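Local coordinates for protein bifunctional endomannanase/endoglucanase (Caldanaerobius polysaccharolyticus, PDB 3W0K) that probably hydrolyses beta-linked polysaccharides such as mannan and cellulose, as a beta/alpha-barrel glycoside hydrolase of family 5, at residues I271-E285 against D318-V330. Sequence-based numbering, arbitrary orientation.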
ATOM      1  N   ILE A 271       7.574  -0.095  19.022  1.00 11.49           N
ATOM      2  CA  ILE A 271       7.976  -1.497  19.033  1.00 11.30           C
ATOM      3  C   ILE A 271       6.914  -2.370  19.697  1.00 10.82           C
ATOM      4  O   ILE A 271       6.594  -3.439  19.193  1.00 11.48           O
ATOM      5  CB  ILE A 271       9.350  -1.688  19.733  1.00 11.50           C
ATOM      6  CG1 ILE A 271      10.473  -1.161  18.833  1.00 11.88           C
ATOM      7  CG2 ILE A 271       9.584  -3.158  20.087  1.00 13.06           C
ATOM      8  CD1 ILE A 271      10.703  -1.991  17.572  1.00 11.53           C
ATOM      9  N   ARG A 272       6.346  -1.891  20.804  1.00 11.39           N
ATOM     10  CA  ARG A 272       5.312  -2.640  21.517  1.00 11.29           C
ATOM     11  C   ARG A 272       4.104  -2.880  20.610  1.00 11.69           C
ATOM     12  O   ARG A 272       3.522  -3.966  20.600  1.00 11.73           O
ATOM     13  CB  ARG A 272       4.880  -1.887  22.782  1.00 11.17           C
ATOM     14  CG  ARG A 272       3.836  -2.619  23.612  1.00 13.33           C
ATOM     15  CD  ARG A 272       4.359  -3.956  24.104  1.00 14.43           C
ATOM     16  NE  ARG A 272       3.314  -4.736  24.762  1.00 15.22           N
ATOM     17  CZ  ARG A 272       2.459  -5.535  24.132  1.00 16.30           C
ATOM     18  NH1 ARG A 272       2.517  -5.670  22.810  1.00 14.02           N
ATOM     19  NH2 ARG A 272       1.553  -6.213  24.827  1.00 16.14           N
ATOM     20  N   TRP A 273       3.750  -1.859  19.835  1.00 11.75           N
ATOM     21  CA  TRP A 273       2.633  -1.949  18.907  1.00 11.69           C
ATOM     22  C   TRP A 273       2.992  -2.893  17.751  1.00 11.13           C
ATOM     23  O   TRP A 273       2.180  -3.731  17.354  1.00 10.52           O
ATOM     24  CB  TRP A 273       2.261  -0.551  18.403  1.00 11.76           C
ATOM     25  CG  TRP A 273       1.331  -0.555  17.237  1.00 11.01           C
ATOM     26  CD1 TRP A 273      -0.028  -0.686  17.262  1.00 11.98           C
ATOM     27  CD2 TRP A 273       1.702  -0.466  15.858  1.00 11.15           C
ATOM     28  NE1 TRP A 273      -0.526  -0.694  15.977  1.00 11.68           N
ATOM     29  CE2 TRP A 273       0.517  -0.561  15.098  1.00 11.85           C
ATOM     30  CE3 TRP A 273       2.926  -0.323  15.191  1.00 11.59           C
ATOM     31  CZ2 TRP A 273       0.520  -0.517  13.699  1.00 11.96           C
ATOM     32  CZ3 TRP A 273       2.930  -0.280  13.805  1.00 11.39           C
ATOM     33  CH2 TRP A 273       1.734  -0.377  13.073  1.00 11.05           C
ATOM     34  N   PHE A 274       4.217  -2.775  17.239  1.00 11.35           N
ATOM     35  CA  PHE A 274       4.679  -3.646  16.152  1.00 11.08           C
ATOM     36  C   PHE A 274       4.583  -5.112  16.566  1.00 11.17           C
ATOM     37  O   PHE A 274       4.199  -5.968  15.773  1.00 10.99           O
ATOM     38  CB  PHE A 274       6.132  -3.334  15.781  1.00 11.07           C
ATOM     39  CG  PHE A 274       6.284  -2.325  14.676  1.00 11.15           C
ATOM     40  CD1 PHE A 274       5.846  -2.612  13.387  1.00 11.00           C
ATOM     41  CD2 PHE A 274       6.912  -1.107  14.914  1.00 10.92           C
ATOM     42  CE1 PHE A 274       6.037  -1.698  12.350  1.00 10.74           C
ATOM     43  CE2 PHE A 274       7.106  -0.185  13.884  1.00 12.11           C
ATOM     44  CZ  PHE A 274       6.667  -0.484  12.599  1.00 11.07           C
ATOM     45  N   GLU A 275       4.946  -5.402  17.813  1.00 12.46           N
ATOM     46  CA  GLU A 275       4.890  -6.769  18.310  1.00 12.84           C
ATOM     47  C   GLU A 275       3.480  -7.344  18.230  1.00 12.16           C
ATOM     48  O   GLU A 275       3.307  -8.513  17.891  1.00 14.18           O
ATOM     49  CB  GLU A 275       5.437  -6.840  19.735  1.00 13.93           C
ATOM     50  CG  GLU A 275       6.938  -6.598  19.797  1.00 18.22           C
ATOM     51  CD  GLU A 275       7.468  -6.450  21.208  1.00 21.99           C
ATOM     52  OE1 GLU A 275       6.737  -5.936  22.081  1.00 25.33           O
ATOM     53  OE2 GLU A 275       8.634  -6.831  21.439  1.00 26.00           O
ATOM     54  N   ASP A 276       2.476  -6.512  18.493  1.00 11.92           N
ATOM     55  CA  ASP A 276       1.088  -6.953  18.419  1.00 12.63           C
ATOM     56  C   ASP A 276       0.606  -7.186  16.988  1.00 13.11           C
ATOM     57  O   ASP A 276       0.088  -8.260  16.680  1.00 13.72           O
ATOM     58  CB  ASP A 276       0.159  -5.957  19.112  1.00 13.47           C
ATOM     59  CG  ASP A 276       0.070  -6.177  20.610  1.00 15.63           C
ATOM     60  OD1 ASP A 276       0.661  -7.151  21.122  1.00 15.85           O
ATOM     61  OD2 ASP A 276      -0.614  -5.375  21.272  1.00 15.71           O
ATOM     62  N   VAL A 277       0.771  -6.193  16.114  1.00 12.87           N
ATOM     63  CA  VAL A 277       0.313  -6.355  14.734  1.00 12.64           C
ATOM     64  C   VAL A 277       1.052  -7.452  13.986  1.00 11.79           C
ATOM     65  O   VAL A 277       0.427  -8.267  13.318  1.00 12.24           O
ATOM     66  CB  VAL A 277       0.342  -5.033  13.911  1.00 14.00           C
ATOM     67  CG1 VAL A 277      -0.633  -4.027  14.502  1.00 15.31           C
ATOM     68  CG2 VAL A 277       1.745  -4.457  13.841  1.00 13.52           C
ATOM     69  N   LEU A 278       2.373  -7.511  14.142  1.00 11.57           N
ATOM     70  CA  LEU A 278       3.158  -8.536  13.461  1.00 11.63           C
ATOM     71  C   LEU A 278       2.839  -9.945  13.966  1.00 12.18           C
ATOM     72  O   LEU A 278       2.757 -10.879  13.168  1.00 13.47           O
ATOM     73  CB  LEU A 278       4.656  -8.232  13.564  1.00 11.51           C
ATOM     74  CG  LEU A 278       5.124  -7.058  12.696  1.00 12.09           C
ATOM     75  CD1 LEU A 278       6.547  -6.668  13.053  1.00 12.11           C
ATOM     76  CD2 LEU A 278       5.020  -7.425  11.221  1.00 13.01           C
ATOM     77  N   SER A 279       2.632 -10.097  15.275  1.00 12.82           N
ATOM     78  CA  SER A 279       2.293 -11.414  15.824  1.00 13.88           C
ATOM     79  C   SER A 279       0.930 -11.845  15.285  1.00 13.05           C
ATOM     80  O   SER A 279       0.694 -13.029  15.053  1.00 13.60           O
ATOM     81  CB  SER A 279       2.308 -11.415  17.360  1.00 14.67           C
ATOM     82  OG  SER A 279       1.330 -10.553  17.906  1.00 19.89           O
ATOM     83  N   LEU A 280       0.041 -10.878  15.068  1.00 12.29           N
ATOM     84  CA  LEU A 280      -1.273 -11.173  14.508  1.00 12.88           C
ATOM     85  C   LEU A 280      -1.122 -11.606  13.053  1.00 12.05           C
ATOM     86  O   LEU A 280      -1.770 -12.551  12.614  1.00 13.63           O
ATOM     87  CB  LEU A 280      -2.195  -9.956  14.591  1.00 11.58           C
ATOM     88  CG  LEU A 280      -2.861  -9.707  15.942  1.00 12.57           C
ATOM     89  CD1 LEU A 280      -3.701  -8.451  15.877  1.00 13.61           C
ATOM     90  CD2 LEU A 280      -3.727 -10.909  16.312  1.00 12.44           C
ATOM     91  N   TYR A 281      -0.260 -10.917  12.306  1.00 12.75           N
ATOM     92  CA  TYR A 281      -0.046 -11.265  10.903  1.00 11.72           C
ATOM     93  C   TYR A 281       0.527 -12.677  10.778  1.00 12.28           C
ATOM     94  O   TYR A 281       0.152 -13.422   9.875  1.00 13.87           O
ATOM     95  CB  TYR A 281       0.884 -10.255  10.219  1.00 10.80           C
ATOM     96  CG  TYR A 281       0.346  -8.840  10.164  1.00 11.86           C
ATOM     97  CD1 TYR A 281      -1.013  -8.570  10.355  1.00 11.67           C
ATOM     98  CD2 TYR A 281       1.204  -7.767   9.941  1.00 11.21           C
ATOM     99  CE1 TYR A 281      -1.498  -7.259  10.329  1.00 11.71           C
ATOM    100  CE2 TYR A 281       0.733  -6.459   9.911  1.00 12.21           C
ATOM    101  CZ  TYR A 281      -0.615  -6.211  10.107  1.00 11.79           C
ATOM    102  OH  TYR A 281      -1.063  -4.912  10.096  1.00 13.08           O
ATOM    103  N   LYS A 282       1.406 -13.050  11.706  1.00 12.61           N
ATOM    104  CA  LYS A 282       2.002 -14.382  11.701  1.00 13.79           C
ATOM    105  C   LYS A 282       0.928 -15.430  11.984  1.00 14.23           C
ATOM    106  O   LYS A 282       0.851 -16.454  11.301  1.00 14.75           O
ATOM    107  CB  LYS A 282       3.112 -14.484  12.749  1.00 15.08           C
ATOM    108  CG  LYS A 282       3.883 -15.796  12.681  1.00 16.94           C
ATOM    109  CD  LYS A 282       4.992 -15.851  13.708  1.00 19.70           C
ATOM    110  CE  LYS A 282       5.830 -17.107  13.533  1.00 23.10           C
ATOM    111  NZ  LYS A 282       6.934 -17.176  14.526  1.00 25.59           N
ATOM    112  N   GLU A 283       0.085 -15.150  12.973  1.00 14.73           N
ATOM    113  CA  GLU A 283      -1.001 -16.055  13.349  1.00 15.26           C
ATOM    114  C   GLU A 283      -1.996 -16.231  12.203  1.00 15.95           C
ATOM    115  O   GLU A 283      -2.449 -17.345  11.923  1.00 15.18           O
ATOM    116  CB  GLU A 283      -1.730 -15.517  14.583  1.00 16.22           C
ATOM    117  CG  GLU A 283      -2.896 -16.384  15.043  1.00 16.94           C
ATOM    118  CD  GLU A 283      -3.656 -15.787  16.210  1.00 19.74           C
ATOM    119  OE1 GLU A 283      -3.025 -15.149  17.076  1.00 19.89           O
ATOM    120  OE2 GLU A 283      -4.891 -15.961  16.260  1.00 20.25           O
ATOM    121  N   PHE A 284      -2.316 -15.123  11.536  1.00 15.08           N
ATOM    122  CA  PHE A 284      -3.258 -15.119  10.419  1.00 15.49           C
ATOM    123  C   PHE A 284      -2.617 -15.632   9.133  1.00 14.87           C
ATOM    124  O   PHE A 284      -3.318 -15.941   8.165  1.00 15.52           O
ATOM    125  CB  PHE A 284      -3.772 -13.698  10.152  1.00 14.78           C
ATOM    126  CG  PHE A 284      -4.532 -13.076  11.296  1.00 14.74           C
ATOM    127  CD1 PHE A 284      -5.011 -13.844  12.356  1.00 14.98           C
ATOM    128  CD2 PHE A 284      -4.782 -11.707  11.299  1.00 14.41           C
ATOM    129  CE1 PHE A 284      -5.728 -13.256  13.396  1.00 15.76           C
ATOM    130  CE2 PHE A 284      -5.497 -11.110  12.332  1.00 16.20           C
ATOM    131  CZ  PHE A 284      -5.971 -11.888  13.383  1.00 15.58           C
ATOM    132  N   GLU A 285      -1.287 -15.708   9.133  1.00 15.43           N
ATOM    133  CA  GLU A 285      -0.503 -16.137   7.976  1.00 15.12           C
ATOM    134  C   GLU A 285      -0.658 -15.124   6.841  1.00 13.75           C
ATOM    135  O   GLU A 285      -0.868 -15.482   5.681  1.00 16.50           O
ATOM    136  CB  GLU A 285      -0.891 -17.549   7.524  1.00 18.20           C
ATOM    137  CG  GLU A 285      -0.520 -18.631   8.534  1.00 23.01           C
ATOM    138  CD  GLU A 285      -0.733 -20.043   8.012  1.00 26.19           C
ATOM    139  OE1 GLU A 285      -0.919 -20.221   6.788  1.00 29.14           O
ATOM    140  OE2 GLU A 285      -0.704 -20.986   8.833  1.00 30.29           O
ATOM    141  N   ASP A 318      17.422  -0.476  12.081  1.00 12.73           N
ATOM    142  CA  ASP A 318      16.864  -0.682  13.408  1.00 12.43           C
ATOM    143  C   ASP A 318      16.801  -2.212  13.424  1.00 13.38           C
ATOM    144  O   ASP A 318      15.875  -2.809  12.870  1.00 12.33           O
ATOM    145  CB  ASP A 318      15.456  -0.070  13.473  1.00 12.94           C
ATOM    146  CG  ASP A 318      14.730  -0.358  14.788  1.00 13.17           C
ATOM    147  OD1 ASP A 318      15.059  -1.334  15.497  1.00 12.55           O
ATOM    148  OD2 ASP A 318      13.788   0.396  15.102  1.00 13.21           O
ATOM    149  N   ARG A 319      17.818  -2.842  14.010  1.00 13.30           N
ATOM    150  CA  ARG A 319      17.891  -4.300  14.048  1.00 14.35           C
ATOM    151  C   ARG A 319      16.717  -4.972  14.749  1.00 13.21           C
ATOM    152  O   ARG A 319      16.268  -6.038  14.324  1.00 14.69           O
ATOM    153  CB  ARG A 319      19.214  -4.762  14.671  1.00 16.34           C
ATOM    154  CG  ARG A 319      19.498  -6.249  14.478  1.00 20.46           C
ATOM    155  CD  ARG A 319      19.559  -6.610  12.997  1.00 23.34           C
ATOM    156  NE  ARG A 319      19.708  -8.046  12.775  1.00 26.98           N
ATOM    157  CZ  ARG A 319      20.863  -8.649  12.508  1.00 27.99           C
ATOM    158  NH1 ARG A 319      21.983  -7.943  12.430  1.00 28.29           N
ATOM    159  NH2 ARG A 319      20.896  -9.961  12.312  1.00 29.71           N
ATOM    160  N   GLU A 320      16.224  -4.357  15.821  1.00 13.29           N
ATOM    161  CA  GLU A 320      15.096  -4.920  16.553  1.00 13.36           C
ATOM    162  C   GLU A 320      13.865  -5.013  15.654  1.00 13.19           C
ATOM    163  O   GLU A 320      13.189  -6.045  15.617  1.00 13.07           O
ATOM    164  CB  GLU A 320      14.784  -4.086  17.797  1.00 15.18           C
ATOM    165  CG  GLU A 320      13.650  -4.651  18.639  1.00 17.23           C
ATOM    166  CD  GLU A 320      13.388  -3.859  19.910  1.00 18.24           C
ATOM    167  OE1 GLU A 320      13.623  -2.629  19.927  1.00 19.70           O
ATOM    168  OE2 GLU A 320      12.929  -4.474  20.894  1.00 20.48           O
ATOM    169  N   LEU A 321      13.589  -3.939  14.916  1.00 13.24           N
ATOM    170  CA  LEU A 321      12.445  -3.916  14.011  1.00 12.36           C
ATOM    171  C   LEU A 321      12.648  -4.894  12.853  1.00 12.12           C
ATOM    172  O   LEU A 321      11.730  -5.636  12.494  1.00 10.94           O
ATOM    173  CB  LEU A 321      12.200  -2.500  13.487  1.00 12.87           C
ATOM    174  CG  LEU A 321      10.989  -2.309  12.567  1.00 12.56           C
ATOM    175  CD1 LEU A 321       9.729  -2.905  13.190  1.00 12.08           C
ATOM    176  CD2 LEU A 321      10.807  -0.830  12.276  1.00 14.09           C
ATOM    177  N   LEU A 322      13.844  -4.894  12.270  1.00 12.26           N
ATOM    178  CA  LEU A 322      14.145  -5.811  11.174  1.00 12.62           C
ATOM    179  C   LEU A 322      13.922  -7.253  11.637  1.00 12.84           C
ATOM    180  O   LEU A 322      13.309  -8.050  10.927  1.00 12.98           O
ATOM    181  CB  LEU A 322      15.591  -5.630  10.693  1.00 12.55           C
ATOM    182  CG  LEU A 322      16.085  -6.637   9.646  1.00 13.14           C
ATOM    183  CD1 LEU A 322      15.236  -6.571   8.383  1.00 14.00           C
ATOM    184  CD2 LEU A 322      17.543  -6.367   9.324  1.00 13.15           C
ATOM    185  N   ASP A 323      14.389  -7.571  12.843  1.00 14.68           N
ATOM    186  CA  ASP A 323      14.221  -8.914  13.391  1.00 14.51           C
ATOM    187  C   ASP A 323      12.748  -9.273  13.546  1.00 13.76           C
ATOM    188  O   ASP A 323      12.352 -10.407  13.274  1.00 14.99           O
ATOM    189  CB  ASP A 323      14.959  -9.060  14.728  1.00 16.09           C
ATOM    190  CG  ASP A 323      16.469  -9.179  14.558  1.00 19.00           C
ATOM    191  OD1 ASP A 323      16.956  -9.290  13.411  1.00 19.36           O
ATOM    192  OD2 ASP A 323      17.176  -9.164  15.586  1.00 21.78           O
ATOM    193  N   LEU A 324      11.938  -8.305  13.968  1.00 12.30           N
ATOM    194  CA  LEU A 324      10.501  -8.527  14.121  1.00 12.14           C
ATOM    195  C   LEU A 324       9.858  -8.799  12.762  1.00 12.45           C
ATOM    196  O   LEU A 324       8.984  -9.653  12.641  1.00 12.80           O
ATOM    197  CB  LEU A 324       9.833  -7.318  14.775  1.00 13.45           C
ATOM    198  CG  LEU A 324      10.014  -7.176  16.285  1.00 13.93           C
ATOM    199  CD1 LEU A 324       9.406  -5.867  16.757  1.00 15.56           C
ATOM    200  CD2 LEU A 324       9.366  -8.363  16.987  1.00 16.14           C
ATOM    201  N   LEU A 325      10.305  -8.075  11.739  1.00 12.04           N
ATOM    202  CA  LEU A 325       9.770  -8.259  10.392  1.00 12.28           C
ATOM    203  C   LEU A 325      10.095  -9.653   9.861  1.00 13.16           C
ATOM    204  O   LEU A 325       9.270 -10.286   9.207  1.00 12.18           O
ATOM    205  CB  LEU A 325      10.328  -7.197   9.442  1.00 12.02           C
ATOM    206  CG  LEU A 325       9.896  -5.754   9.716  1.00 10.56           C
ATOM    207  CD1 LEU A 325      10.633  -4.814   8.777  1.00 14.46           C
ATOM    208  CD2 LEU A 325       8.391  -5.605   9.540  1.00 12.36           C
ATOM    209  N   VAL A 326      11.293 -10.138  10.171  1.00 12.78           N
ATOM    210  CA  VAL A 326      11.727 -11.458   9.722  1.00 13.56           C
ATOM    211  C   VAL A 326      11.080 -12.588  10.525  1.00 14.29           C
ATOM    212  O   VAL A 326      10.616 -13.577   9.956  1.00 14.50           O
ATOM    213  CB  VAL A 326      13.273 -11.586   9.801  1.00 13.67           C
ATOM    214  CG1 VAL A 326      13.714 -13.012   9.489  1.00 14.28           C
ATOM    215  CG2 VAL A 326      13.923 -10.612   8.834  1.00 14.75           C
ATOM    216  N   GLU A 327      11.032 -12.418  11.843  1.00 15.06           N
ATOM    217  CA  GLU A 327      10.471 -13.418  12.747  1.00 16.76           C
ATOM    218  C   GLU A 327       8.996 -13.736  12.513  1.00 16.86           C
ATOM    219  O   GLU A 327       8.556 -14.866  12.738  1.00 17.25           O
ATOM    220  CB  GLU A 327      10.701 -12.979  14.201  1.00 20.15           C
ATOM    221  CG  GLU A 327       9.968 -13.797  15.275  1.00 25.06           C
ATOM    222  CD  GLU A 327      10.388 -15.264  15.336  1.00 27.94           C
ATOM    223  OE1 GLU A 327      11.527 -15.598  14.940  1.00 29.88           O
ATOM    224  OE2 GLU A 327       9.568 -16.089  15.797  1.00 30.47           O
ATOM    225  N   ASN A 328       8.238 -12.756  12.032  1.00 15.12           N
ATOM    226  CA  ASN A 328       6.816 -12.971  11.811  1.00 13.87           C
ATOM    227  C   ASN A 328       6.381 -13.426  10.422  1.00 14.18           C
ATOM    228  O   ASN A 328       5.193 -13.408  10.092  1.00 13.36           O
ATOM    229  CB  ASN A 328       6.025 -11.770  12.318  1.00 14.38           C
ATOM    230  CG  ASN A 328       6.050 -11.680  13.830  1.00 14.46           C
ATOM    231  OD1 ASN A 328       5.327 -12.408  14.511  1.00 15.70           O
ATOM    232  ND2 ASN A 328       6.935 -10.846  14.364  1.00 14.52           N
ATOM    233  N   ARG A 329       7.348 -13.877   9.630  1.00 14.42           N
ATOM    234  CA  ARG A 329       7.069 -14.403   8.299  1.00 16.79           C
ATOM    235  C   ARG A 329       6.738 -15.887   8.478  1.00 18.28           C
ATOM    236  O   ARG A 329       7.167 -16.507   9.455  1.00 19.31           O
ATOM    237  CB  ARG A 329       8.291 -14.244   7.383  1.00 16.99           C
ATOM    238  CG  ARG A 329       8.753 -12.801   7.230  1.00 17.44           C
ATOM    239  CD  ARG A 329       9.713 -12.585   6.062  1.00 22.48           C
ATOM    240  NE  ARG A 329      11.014 -13.223   6.236  1.00 23.32           N
ATOM    241  CZ  ARG A 329      12.171 -12.680   5.864  1.00 21.88           C
ATOM    242  NH1 ARG A 329      12.204 -11.477   5.304  1.00 20.80           N
ATOM    243  NH2 ARG A 329      13.298 -13.361   6.010  1.00 22.85           N
ATOM    244  N   VAL A 330       5.924 -16.434   7.578  1.00 18.70           N
ATOM    245  CA  VAL A 330       5.561 -17.852   7.625  1.00 20.83           C
ATOM    246  C   VAL A 330       5.856 -18.515   6.278  1.00 23.28           C
ATOM    247  O   VAL A 330       6.144 -17.779   5.309  1.00 23.15           O
ATOM    248  CB  VAL A 330       4.065 -18.077   7.994  1.00 21.48           C
ATOM    249  CG1 VAL A 330       3.772 -17.535   9.384  1.00 22.87           C
ATOM    250  CG2 VAL A 330       3.149 -17.437   6.961  1.00 20.85           C
ATOM    251  OXT VAL A 330       5.813 -19.764   6.207  1.00 25.08           O
TER
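Glu320 lays its extended side chain against Ile271, with OE1 3.6 Å from Ile271 CG1 and OE2 beside CG2. One residue on, Leu321 sends CD1 over the middle of the Phe274 ring, 3.6 Å from its centroid and 5° off the normal, a CH-pi contact; Leu321 CG stands anti to the Leu321 backbone N (chi1 -178°), which carries the branch forward to the ring. Trp273 CZ3 covers the other face, leaving the phenyl sandwiched. An alanine in place of Phe274 would probably leave Leu321 CD1 and Trp273 CZ3 without the ring between them and open a gap beneath the helix pair. Leu324 is a knob in a hole formed by Ile271, Phe274, Glu275 and Leu278; its CD1 lies 4.0 Å from Glu275 CG, while its CB meets Leu278 CD1. Leu325 adds CD2 against the same leucine. Glu327 receives Lys282, whose fully extended chain brings NZ 3.1 Å from OE2 in a salt bridge with a weak hydrogen bond, and weakly to Glu327 O as well. Just past the helix end, Asn328 turns ND2 back to Leu324 O (2.9 Å), an oxygen that also accepts from Asn328 N. This bond fixes the amide beside Leu278 CB, and OD1 lies beside Ser279 CA and close to Leu278 O, an acceptor it does not bond. The C-terminal Val330 places CG1 3.7 Å from Lys282 CG and CG2 near Glu285, the C-prime residue of a Schellman motif. Running nearly parallel, at 17° and 9.8 Å between axes, helices 271-284 and 319-327 pack on the outside of the TIM barrel: Phe274 and Leu278 reach strands 254-259 and 287-290, Leu325 touches Phe259, and helix 234-249 flanks helix 267-284, touching Leu280.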